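Side-chain contacts in acetylserotonin O-methyltransferase (Homo sapiens, PDB 4A6D), which transfers a methyl group from S-adenosyl-L-methionine to N-acetylserotonin, giving melatonin at the end of its biosynthetic pathway: residues Gly118-Ala121 / Asp122-Glu126; Tyr248-Ala251 / Arg252-Asp256. All coordinates share one frame; numbering follows the deposited sequence.

Contact 1 (Gly118-Ala121 / Asp122-Glu126); sequences GHLA and DAVRE
Ala121 and Arg125 meet one turn apart on the short helix 120-126, whose opening turn illustrates how helical i to i+4 spacing serves two jobs at once. On one flank the Arg125 guanidinium comes back to the alanine methyl, with Arg125 NH1 3.5 Å from Ala121 CB and the flat group set obliquely to it. On another flank the leucine and valine one turn apart touch through single methyl groups, Leu120 CD1 lying 3.9 Å from Val124 CG2. The leucine carries CG anti to its own nitrogen (chi1 179°), which sends its branch forward along the helix to meet that methyl.

Beneath these side chains runs the backbone. His119, at the N-cap position, offers its carbonyl to the amide of Ala123 (His119 O to Ala123 N 3.1 Å), with a weak second bond from the Asp122 amide. Val124 N then bonds to Leu120 O at 2.9 Å, and Arg125 N to Ala121 O at 2.8 Å.

Further out, the leucine packs on Leu301 and Val305 of helix 294-305, with Ala123 also against Val305; Asn302 on that helix binds substrate. The second subunit also covers the helix: Gln23 of the second subunit packs on Leu120, Glu30 of the second subunit forms a salt bridge with Arg125, and Ser56 of the second subunit hydrogen-bonds to the carbonyl of Val124. Arg125 is thus shared between two carboxylates, the intersubunit one being the stronger. Its chain, extended from CG to NE, carries NH1 back along the helix towards Ala121 and Asp122, and within the helix the guanidinium makes a weak, long salt bridge, Arg125 NH1 to Asp122 OD1, 3.4 Å in length.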
ATOM      1  N   GLY A 118       6.908   6.150   1.873  1.00 74.39           N
ATOM      2  CA  GLY A 118       8.066   5.538   1.232  1.00 75.82           C
ATOM      3  C   GLY A 118       9.314   5.755   2.076  1.00 82.77           C
ATOM      4  O   GLY A 118      10.244   4.946   2.059  1.00 82.51           O
ATOM      5  N   HIS A 119       9.305   6.832   2.872  1.00 82.78           N
ATOM      6  CA  HIS A 119      10.384   7.195   3.790  1.00 84.99           C
ATOM      7  C   HIS A 119      10.106   6.697   5.229  1.00 84.74           C
ATOM      8  O   HIS A 119      10.674   7.253   6.167  1.00 84.93           O
ATOM      9  CB  HIS A 119      10.626   8.723   3.768  1.00 87.48           C
ATOM     10  CG  HIS A 119      10.873   9.264   2.400  1.00 93.05           C
ATOM     11  ND1 HIS A 119      12.111   9.164   1.802  1.00 97.58           N
ATOM     12  CD2 HIS A 119      10.021   9.872   1.545  1.00 95.35           C
ATOM     13  CE1 HIS A 119      11.977   9.707   0.602  1.00 98.29           C
ATOM     14  NE2 HIS A 119      10.740  10.154   0.404  1.00 97.36           N
ATOM     15  N   LEU A 120       9.295   5.617   5.388  1.00 78.04           N
ATOM     16  CA  LEU A 120       8.922   5.040   6.692  1.00 75.64           C
ATOM     17  C   LEU A 120      10.123   4.596   7.523  1.00 82.00           C
ATOM     18  O   LEU A 120      10.182   4.915   8.716  1.00 82.58           O
ATOM     19  CB  LEU A 120       7.891   3.884   6.580  1.00 73.06           C
ATOM     20  CG  LEU A 120       7.484   3.230   7.915  1.00 75.49           C
ATOM     21  CD1 LEU A 120       6.813   4.234   8.854  1.00 73.61           C
ATOM     22  CD2 LEU A 120       6.590   2.073   7.713  1.00 76.13           C
ATOM     23  N   ALA A 121      11.057   3.864   6.900  1.00 79.01           N
ATOM     24  CA  ALA A 121      12.253   3.335   7.552  1.00 81.05           C
ATOM     25  C   ALA A 121      13.085   4.441   8.201  1.00 88.99           C
ATOM     26  O   ALA A 121      13.559   4.247   9.321  1.00 91.26           O
ATOM     27  CB  ALA A 121      13.086   2.525   6.570  1.00 82.52           C
ATOM     28  N   ASP A 122      13.182   5.624   7.553  1.00 84.86           N
ATOM     29  CA  ASP A 122      13.920   6.752   8.109  1.00 85.69           C
ATOM     30  C   ASP A 122      13.152   7.476   9.185  1.00 88.52           C
ATOM     31  O   ASP A 122      13.771   7.954  10.130  1.00 90.07           O
ATOM     32  CB  ASP A 122      14.401   7.713   7.023  1.00 88.62           C
ATOM     33  CG  ASP A 122      15.390   7.128   6.041  1.00 97.09           C
ATOM     34  OD1 ASP A 122      16.055   6.106   6.387  1.00 96.31           O
ATOM     35  OD2 ASP A 122      15.493   7.668   4.922  1.00105.13           O
ATOM     36  N   ALA A 123      11.807   7.573   9.054  1.00 82.41           N
ATOM     37  CA  ALA A 123      10.939   8.196  10.070  1.00 80.05           C
ATOM     38  C   ALA A 123      11.004   7.355  11.345  1.00 82.49           C
ATOM     39  O   ALA A 123      11.085   7.902  12.423  1.00 83.08           O
ATOM     40  CB  ALA A 123       9.513   8.306   9.566  1.00 78.39           C
ATOM     41  N   VAL A 124      11.068   6.031  11.206  1.00 79.93           N
ATOM     42  CA  VAL A 124      11.255   5.085  12.309  1.00 80.05           C
ATOM     43  C   VAL A 124      12.700   5.270  12.837  1.00 88.79           C
ATOM     44  O   VAL A 124      12.862   5.521  14.028  1.00 90.28           O
ATOM     45  CB  VAL A 124      10.936   3.618  11.887  1.00 81.25           C
ATOM     46  CG1 VAL A 124      11.395   2.614  12.938  1.00 81.47           C
ATOM     47  CG2 VAL A 124       9.448   3.439  11.597  1.00 78.68           C
ATOM     48  N   ARG A 125      13.721   5.194  11.942  1.00 86.59           N
ATOM     49  CA  ARG A 125      15.143   5.377  12.260  1.00 89.38           C
ATOM     50  C   ARG A 125      15.434   6.650  13.059  1.00 96.28           C
ATOM     51  O   ARG A 125      16.127   6.580  14.068  1.00 98.36           O
ATOM     52  CB  ARG A 125      15.995   5.397  10.973  1.00 87.77           C
ATOM     53  CG  ARG A 125      16.750   4.106  10.714  1.00 93.41           C
ATOM     54  CD  ARG A 125      17.500   4.122   9.390  1.00 85.83           C
ATOM     55  NE  ARG A 125      17.825   2.768   8.951  1.00 86.15           N
ATOM     56  CZ  ARG A 125      17.334   2.186   7.858  1.00102.29           C
ATOM     57  NH1 ARG A 125      16.495   2.843   7.065  1.00 93.87           N
ATOM     58  NH2 ARG A 125      17.703   0.946   7.533  1.00 77.37           N
ATOM     59  N   GLU A 126      14.896   7.798  12.618  1.00 93.20           N
ATOM     60  CA  GLU A 126      15.161   9.112  13.203  1.00 94.51           C
ATOM     61  C   GLU A 126      14.184   9.576  14.243  1.00 99.88           C
ATOM     62  O   GLU A 126      14.510  10.489  15.014  1.00103.50           O
ATOM     63  CB  GLU A 126      15.282  10.173  12.091  1.00 96.35           C
ATOM     64  CG  GLU A 126      16.468   9.960  11.155  1.00111.14           C
ATOM     65  CD  GLU A 126      16.283  10.434   9.723  1.00141.04           C
ATOM     66  OE1 GLU A 126      15.710  11.532   9.525  1.00138.88           O
ATOM     67  OE2 GLU A 126      16.740   9.720   8.799  1.00136.36           O
TER

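Contact 2 (Tyr248-Ala251 / Arg252-Asp256); sequences YILA and RVLHD. With SAM (S-adenosylmethionine), chain D.
Leu250, near the end of strand 247-251, divides its two methyl groups between residues that follow the strand, an example of a chain folding back on a leucine near the strand's end. Leu250 CD2 sits 3.7 Å from Val253 CG1, while the other branch meets the next residue, Leu250 CD1 lying 4.0 Å from Leu254 CD2. Both neighbours cross the leucine at about a right angle, and Ile269 of helix 259-272 adds to this buried apolar side.

The backbone beside it is less closely joined and is bridged by a water among buried residues. This single water donates to Leu250 O at 2.6 Å and accepts from Leu254 N at 3.0 Å, so two main-chain groups that do not meet directly are joined through it. Arg252, in a left-handed helical conformation, makes the turn between strand and loop.

On the ligand side the packing gives way to polar recognition. Ala251 O accepts a hydrogen bond from SAM N at 2.8 Å. The arginine chain, bent at chi2 (136°) and chi3 (112°), brings its guanidinium to the carboxylate: Arg252 NH1 donates a hydrogen bond to SAM O at 3.2 Å, with OXT at the edge of the group near its plane. Leu160 O shares NH1, which should help fix the orientation of the guanidinium. Farther along, Asp256 OD2 is 3.5 Å from SAM CE, the methyl to be transferred, which also lies at the edge of the ring of His255, the inferred catalytic proton donor/acceptor held through ND1 by Glu311. A loop that grips the cofactor where a central parallel strand ends is characteristic of the Rossmann-like class I methyltransferase fold.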
ATOM      1  N   TYR A 248     -15.058  23.983  24.446  1.00 57.00           N
ATOM      2  CA  TYR A 248     -14.007  24.023  23.421  1.00 56.60           C
ATOM      3  C   TYR A 248     -13.859  22.609  22.846  1.00 62.22           C
ATOM      4  O   TYR A 248     -13.738  21.654  23.615  1.00 61.82           O
ATOM      5  CB  TYR A 248     -12.687  24.576  23.989  1.00 56.85           C
ATOM      6  CG  TYR A 248     -12.802  26.052  24.331  1.00 57.64           C
ATOM      7  CD1 TYR A 248     -12.576  27.032  23.364  1.00 58.46           C
ATOM      8  CD2 TYR A 248     -13.240  26.466  25.589  1.00 57.72           C
ATOM      9  CE1 TYR A 248     -12.759  28.380  23.644  1.00 58.23           C
ATOM     10  CE2 TYR A 248     -13.418  27.823  25.885  1.00 57.82           C
ATOM     11  CZ  TYR A 248     -13.181  28.770  24.905  1.00 62.55           C
ATOM     12  OH  TYR A 248     -13.289  30.103  25.189  1.00 68.35           O
ATOM     13  N   ILE A 249     -13.960  22.462  21.512  1.00 60.51           N
ATOM     14  CA  ILE A 249     -13.853  21.163  20.823  1.00 59.64           C
ATOM     15  C   ILE A 249     -12.487  21.039  20.166  1.00 63.94           C
ATOM     16  O   ILE A 249     -12.097  21.931  19.420  1.00 65.86           O
ATOM     17  CB  ILE A 249     -14.999  20.938  19.791  1.00 62.97           C
ATOM     18  CG1 ILE A 249     -16.401  21.211  20.416  1.00 63.57           C
ATOM     19  CG2 ILE A 249     -14.895  19.547  19.113  1.00 62.12           C
ATOM     20  CD1 ILE A 249     -17.635  21.158  19.423  1.00 67.64           C
ATOM     21  N   LEU A 250     -11.757  19.955  20.443  1.00 58.76           N
ATOM     22  CA  LEU A 250     -10.455  19.715  19.799  1.00 57.95           C
ATOM     23  C   LEU A 250     -10.528  18.385  19.033  1.00 60.90           C
ATOM     24  O   LEU A 250     -10.333  17.315  19.629  1.00 60.01           O
ATOM     25  CB  LEU A 250      -9.275  19.704  20.798  1.00 57.33           C
ATOM     26  CG  LEU A 250      -8.768  21.018  21.388  1.00 62.12           C
ATOM     27  CD1 LEU A 250      -7.733  20.737  22.453  1.00 62.24           C
ATOM     28  CD2 LEU A 250      -8.109  21.886  20.340  1.00 65.19           C
ATOM     29  N   ALA A 251     -10.939  18.444  17.744  1.00 58.86           N
ATOM     30  CA  ALA A 251     -11.068  17.236  16.893  1.00 59.12           C
ATOM     31  C   ALA A 251      -9.836  17.159  16.005  1.00 66.13           C
ATOM     32  O   ALA A 251      -9.568  18.084  15.228  1.00 65.47           O
ATOM     33  CB  ALA A 251     -12.337  17.289  16.050  1.00 60.00           C
ATOM     34  N   ARG A 252      -9.037  16.091  16.194  1.00 64.21           N
ATOM     35  CA  ARG A 252      -7.794  15.829  15.464  1.00 63.05           C
ATOM     36  C   ARG A 252      -6.805  16.993  15.549  1.00 66.57           C
ATOM     37  O   ARG A 252      -6.143  17.342  14.571  1.00 65.99           O
ATOM     38  CB  ARG A 252      -8.063  15.402  14.012  1.00 64.44           C
ATOM     39  CG  ARG A 252      -8.720  14.027  13.868  1.00 68.87           C
ATOM     40  CD  ARG A 252      -9.799  14.154  12.837  1.00 64.72           C
ATOM     41  NE  ARG A 252      -9.501  13.411  11.626  1.00 76.66           N
ATOM     42  CZ  ARG A 252     -10.047  13.649  10.436  1.00 96.22           C
ATOM     43  NH1 ARG A 252     -10.868  14.675  10.268  1.00 69.62           N
ATOM     44  NH2 ARG A 252      -9.751  12.877   9.398  1.00100.60           N
ATOM     45  N   VAL A 253      -6.710  17.599  16.724  1.00 61.90           N
ATOM     46  CA  VAL A 253      -5.759  18.676  16.910  1.00 60.50           C
ATOM     47  C   VAL A 253      -4.625  18.104  17.746  1.00 63.90           C
ATOM     48  O   VAL A 253      -3.502  18.137  17.308  1.00 65.01           O
ATOM     49  CB  VAL A 253      -6.421  19.943  17.546  1.00 63.18           C
ATOM     50  CG1 VAL A 253      -5.367  20.943  18.003  1.00 61.87           C
ATOM     51  CG2 VAL A 253      -7.410  20.587  16.581  1.00 63.15           C
ATOM     52  N   LEU A 254      -4.928  17.537  18.920  1.00 61.45           N
ATOM     53  CA  LEU A 254      -3.927  17.001  19.853  1.00 61.17           C
ATOM     54  C   LEU A 254      -2.975  15.952  19.245  1.00 65.19           C
ATOM     55  O   LEU A 254      -1.776  15.948  19.527  1.00 65.25           O
ATOM     56  CB  LEU A 254      -4.621  16.481  21.151  1.00 60.25           C
ATOM     57  CG  LEU A 254      -5.287  17.536  22.056  1.00 62.77           C
ATOM     58  CD1 LEU A 254      -5.828  16.906  23.336  1.00 62.13           C
ATOM     59  CD2 LEU A 254      -4.322  18.687  22.410  1.00 64.55           C
ATOM     60  N   HIS A 255      -3.487  15.105  18.373  1.00 61.55           N
ATOM     61  CA  HIS A 255      -2.645  14.081  17.746  1.00 61.71           C
ATOM     62  C   HIS A 255      -1.524  14.640  16.836  1.00 66.84           C
ATOM     63  O   HIS A 255      -0.580  13.906  16.544  1.00 67.20           O
ATOM     64  CB  HIS A 255      -3.502  12.984  17.070  1.00 61.51           C
ATOM     65  CG  HIS A 255      -4.083  13.375  15.745  1.00 65.52           C
ATOM     66  ND1 HIS A 255      -4.491  12.420  14.827  1.00 68.61           N
ATOM     67  CD2 HIS A 255      -4.293  14.600  15.210  1.00 67.56           C
ATOM     68  CE1 HIS A 255      -4.910  13.097  13.767  1.00 67.74           C
ATOM     69  NE2 HIS A 255      -4.834  14.408  13.966  1.00 67.80           N
ATOM     70  N   ASP A 256      -1.611  15.935  16.418  1.00 63.31           N
ATOM     71  CA  ASP A 256      -0.601  16.551  15.532  1.00 64.57           C
ATOM     72  C   ASP A 256       0.652  16.967  16.271  1.00 68.71           C
ATOM     73  O   ASP A 256       1.669  17.270  15.636  1.00 69.55           O
ATOM     74  CB  ASP A 256      -1.161  17.818  14.848  1.00 67.09           C
ATOM     75  CG  ASP A 256      -2.367  17.657  13.933  1.00 79.69           C
ATOM     76  OD1 ASP A 256      -2.437  16.628  13.213  1.00 80.62           O
ATOM     77  OD2 ASP A 256      -3.181  18.621  13.846  1.00 81.87           O
TER
HETATM   78  N   SAM D1350     -10.846  19.713  13.357  1.00 73.56           N
HETATM   79  CA  SAM D1350     -10.789  19.381  11.916  1.00 76.92           C
HETATM   80  C   SAM D1350     -11.189  17.947  11.509  1.00 78.77           C
HETATM   81  O   SAM D1350     -11.034  17.060  12.322  1.00 76.97           O
HETATM   82  OXT SAM D1350     -11.668  17.645  10.369  1.00 79.06           O
HETATM   83  CB  SAM D1350      -9.413  19.770  11.436  1.00 76.77           C
HETATM   84  CG  SAM D1350      -8.295  18.873  11.980  1.00 75.90           C
HETATM   85  SD  SAM D1350      -6.723  19.405  11.209  1.00 77.34           S
HETATM   86  CE  SAM D1350      -5.718  18.017  11.543  1.00 78.99           C
HETATM   87  C5' SAM D1350      -5.965  20.477  12.474  1.00 75.87           C
HETATM   88  C4' SAM D1350      -6.590  21.864  12.262  1.00 75.67           C
HETATM   89  O4' SAM D1350      -5.913  22.711  13.173  1.00 75.37           O
HETATM   90  C3' SAM D1350      -6.332  22.432  10.813  1.00 77.71           C
HETATM   91  O3' SAM D1350      -7.549  22.912  10.217  1.00 80.44           O
HETATM   92  C2' SAM D1350      -5.255  23.536  11.076  1.00 77.56           C
HETATM   93  O2' SAM D1350      -5.223  24.658  10.194  1.00 77.97           O
HETATM   94  C1' SAM D1350      -5.627  23.967  12.506  1.00 76.19           C
HETATM   95  N9  SAM D1350      -4.514  24.643  13.205  1.00 76.10           N
HETATM   96  C8  SAM D1350      -3.188  24.220  13.258  1.00 75.99           C
HETATM   97  N7  SAM D1350      -2.486  25.050  13.971  1.00 76.58           N
HETATM   98  C5  SAM D1350      -3.295  26.104  14.380  1.00 76.67           C
HETATM   99  C6  SAM D1350      -3.121  27.284  15.127  1.00 76.40           C
HETATM  100  N6  SAM D1350      -1.910  27.536  15.679  1.00 76.57           N
HETATM  101  N1  SAM D1350      -4.208  28.101  15.373  1.00 76.44           N
HETATM  102  C2  SAM D1350      -5.408  27.855  14.828  1.00 76.17           C
HETATM  103  N3  SAM D1350      -5.597  26.743  14.102  1.00 76.08           N
HETATM  104  C4  SAM D1350      -4.621  25.834  13.905  1.00 76.49           C
HETATM  105  O   HOH W   1      -7.792  16.846  19.658  1.00 60.95           O

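How the contacts relate
Both contacts lie in the O-methyltransferase domain, but in different settings: their centres are about 25 Å apart, their nearest atoms about 13 Å. Contact 1 is partly buried, its centre about 22 Å from that of the chain, and belongs to a helix wedged between helix 294-305 and the second subunit. Contact 2 is wholly buried, closer to the middle, and joins a strand of the central sheet to a loop, untouched by the other chain. Regular main-chain hydrogen bonds knit contact 1, whereas contact 2 has none between its segments and relies on methyl packing and a water. Each has an arginine, paired with protein carboxylates in contact 1 and with the cofactor's in contact 2.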